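Local structure of intracellular protein transport protein USO1 (Saccharomyces cerevisiae S288c, 6LSU) at residues S221-V224 with Q225-A229. The protein is required for transport of proteins from the endoplasmic reticulum to the Golgi, as a homodimeric membrane tether with globular heads and a rod-like coiled-coil tail. Numbering follows the deposited sequence.
Sequences SPHV and QKLVA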
ATOM      1  N   SER A 221      17.330   7.877   9.288  1.00 78.78           N
ATOM      2  CA  SER A 221      18.411   8.867   9.548  1.00 80.08           C
ATOM      3  C   SER A 221      18.408   9.949   8.475  1.00 79.56           C
ATOM      4  O   SER A 221      19.102   9.850   7.454  1.00 77.64           O
ATOM      5  CB  SER A 221      19.748   8.187   9.678  1.00 82.20           C
ATOM      6  OG  SER A 221      20.795   9.137   9.805  1.00 88.29           O
ATOM      7  N   PRO A 222      17.600  11.014   8.676  1.00 82.35           N
ATOM      8  CA  PRO A 222      17.561  12.153   7.756  1.00 77.97           C
ATOM      9  C   PRO A 222      18.962  12.703   7.464  1.00 83.05           C
ATOM     10  O   PRO A 222      19.260  13.050   6.306  1.00 85.65           O
ATOM     11  CB  PRO A 222      16.783  13.207   8.540  1.00 77.86           C
ATOM     12  CG  PRO A 222      15.862  12.381   9.406  1.00 78.63           C
ATOM     13  CD  PRO A 222      16.682  11.174   9.815  1.00 81.68           C
ATOM     14  N   HIS A 223      19.805  12.750   8.499  1.00 80.79           N
ATOM     15  CA  HIS A 223      21.181  13.272   8.344  1.00 84.91           C
ATOM     16  C   HIS A 223      21.918  12.449   7.278  1.00 85.96           C
ATOM     17  O   HIS A 223      22.487  13.093   6.323  1.00 74.77           O
ATOM     18  CB  HIS A 223      21.960  13.344   9.665  1.00 90.42           C
ATOM     19  CG  HIS A 223      23.311  13.916   9.400  1.00 92.62           C
ATOM     20  ND1 HIS A 223      23.477  15.029   8.582  1.00 92.24           N
ATOM     21  CD2 HIS A 223      24.550  13.501   9.726  1.00 92.80           C
ATOM     22  CE1 HIS A 223      24.758  15.295   8.449  1.00 92.09           C
ATOM     23  NE2 HIS A 223      25.440  14.374   9.144  1.00 96.00           N
ATOM     24  N   VAL A 224      21.901  11.107   7.412  1.00 75.29           N
ATOM     25  CA  VAL A 224      22.566  10.184   6.439  1.00 75.49           C
ATOM     26  C   VAL A 224      21.797  10.182   5.101  1.00 68.11           C
ATOM     27  O   VAL A 224      22.427   9.888   4.055  1.00 66.30           O
ATOM     28  CB  VAL A 224      22.713   8.747   6.981  1.00 75.88           C
ATOM     29  CG1 VAL A 224      23.461   7.863   6.006  1.00 71.27           C
ATOM     30  CG2 VAL A 224      23.390   8.695   8.336  1.00 79.47           C
ATOM     31  N   GLN A 225      20.479  10.420   5.108  1.00 69.77           N
ATOM     32  CA  GLN A 225      19.666  10.417   3.849  1.00 73.15           C
ATOM     33  C   GLN A 225      20.185  11.535   2.953  1.00 72.58           C
ATOM     34  O   GLN A 225      20.441  11.258   1.789  1.00 76.39           O
ATOM     35  CB  GLN A 225      18.171  10.643   4.089  1.00 69.12           C
ATOM     36  CG  GLN A 225      17.464   9.472   4.759  1.00 68.09           C
ATOM     37  CD  GLN A 225      15.971   9.695   4.838  1.00 63.01           C
ATOM     38  OE1 GLN A 225      15.459  10.523   5.570  1.00 70.58           O
ATOM     39  NE2 GLN A 225      15.226   8.999   4.013  1.00 73.48           N
ATOM     40  N   LYS A 226      20.374  12.730   3.525  1.00 85.16           N
ATOM     41  CA  LYS A 226      20.866  13.937   2.800  1.00 86.54           C
ATOM     42  C   LYS A 226      22.341  13.703   2.446  1.00 80.52           C
ATOM     43  O   LYS A 226      22.732  13.913   1.264  1.00 77.22           O
ATOM     44  CB  LYS A 226      20.563  15.214   3.601  1.00 94.91           C
ATOM     45  CG  LYS A 226      19.067  15.551   3.735  1.00107.99           C
ATOM     46  CD  LYS A 226      18.490  16.532   2.686  1.00113.16           C
ATOM     47  CE  LYS A 226      18.526  16.011   1.255  1.00118.61           C
ATOM     48  NZ  LYS A 226      18.322  17.060   0.224  1.00116.44           N
ATOM     49  N   LEU A 227      23.111  13.168   3.382  1.00 71.84           N
ATOM     50  CA  LEU A 227      24.540  12.855   3.136  1.00 77.80           C
ATOM     51  C   LEU A 227      24.710  11.909   1.944  1.00 77.72           C
ATOM     52  O   LEU A 227      25.674  12.121   1.158  1.00 74.26           O
ATOM     53  CB  LEU A 227      25.145  12.252   4.406  1.00 82.81           C
ATOM     54  CG  LEU A 227      25.847  13.269   5.301  1.00 79.18           C
ATOM     55  CD1 LEU A 227      26.221  12.646   6.630  1.00 81.09           C
ATOM     56  CD2 LEU A 227      27.063  13.834   4.589  1.00 76.68           C
ATOM     57  N   VAL A 228      23.844  10.886   1.829  1.00 77.58           N
ATOM     58  CA  VAL A 228      23.986   9.845   0.771  1.00 74.63           C
ATOM     59  C   VAL A 228      23.551  10.471  -0.554  1.00 76.04           C
ATOM     60  O   VAL A 228      24.257  10.274  -1.579  1.00 68.39           O
ATOM     61  CB  VAL A 228      23.192   8.569   1.104  1.00 78.53           C
ATOM     62  CG1 VAL A 228      22.933   7.744  -0.143  1.00 78.59           C
ATOM     63  CG2 VAL A 228      23.908   7.723   2.143  1.00 75.43           C
ATOM     64  N   ALA A 229      22.440  11.209  -0.520  1.00 76.54           N
ATOM     65  CA  ALA A 229      21.829  11.870  -1.697  1.00 81.72           C
ATOM     66  C   ALA A 229      22.852  12.740  -2.433  1.00 80.57           C
ATOM     67  O   ALA A 229      22.794  12.782  -3.662  1.00 78.67           O
ATOM     68  CB  ALA A 229      20.647  12.683  -1.252  1.00 82.05           C
TER
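The imidazole of His223 has Leu227 over one face, one helical turn further along: CG of the leucine stands 4.2 Å from the ring centroid and 27° off the ring normal, a CH-pi contact, with CD1 also over that face. Carrying CG anti to the backbone N (chi1 -178°) swings the ring forward to this leucine, while the histidine also touches Ile186 of helix 178-187. The pair lies along the short, two-turn helix 222-229, part of the fourth armadillo repeat of the globular head. Ser221 is its N-cap: OG accepts a long bond from Val224 N, 3.3 Å and fairly straight at 159°. Behind the cap the i to i+4 bonding starts at once, Gln225 N to Ser221 O at 2.8 Å and then Lys226 N to Pro222 O at 3.0 Å. Gln225 CG passes 3.2 Å from Ser221 O, and the chain, extended beyond CG, brings OE1 to 3.4 Å from Pro222 CA. The amide reaches the end of helix 251-264 and the turn after it: NE2 donates to the backbone O of Asn262 and of Lys265, in the same repeat, and OE1 accepts from Asn267 ND2, in the next, so both ends of this buried amide are satisfied and its rotation is fixed. With an alanine here the amide is gone, and those two carbonyls and the Asn267 amide would probably be left without this mate, weakening the tie between this helix and residues 262-267. On the buried side Val224 packs on Val217 and Val218 of helix 204-218, and Val228, which also meets Val218, touches Ile192 of helix 191-198. These two valines meet through single methyl branches, Val224 CG1 lying 3.9 Å from Val228 CG2.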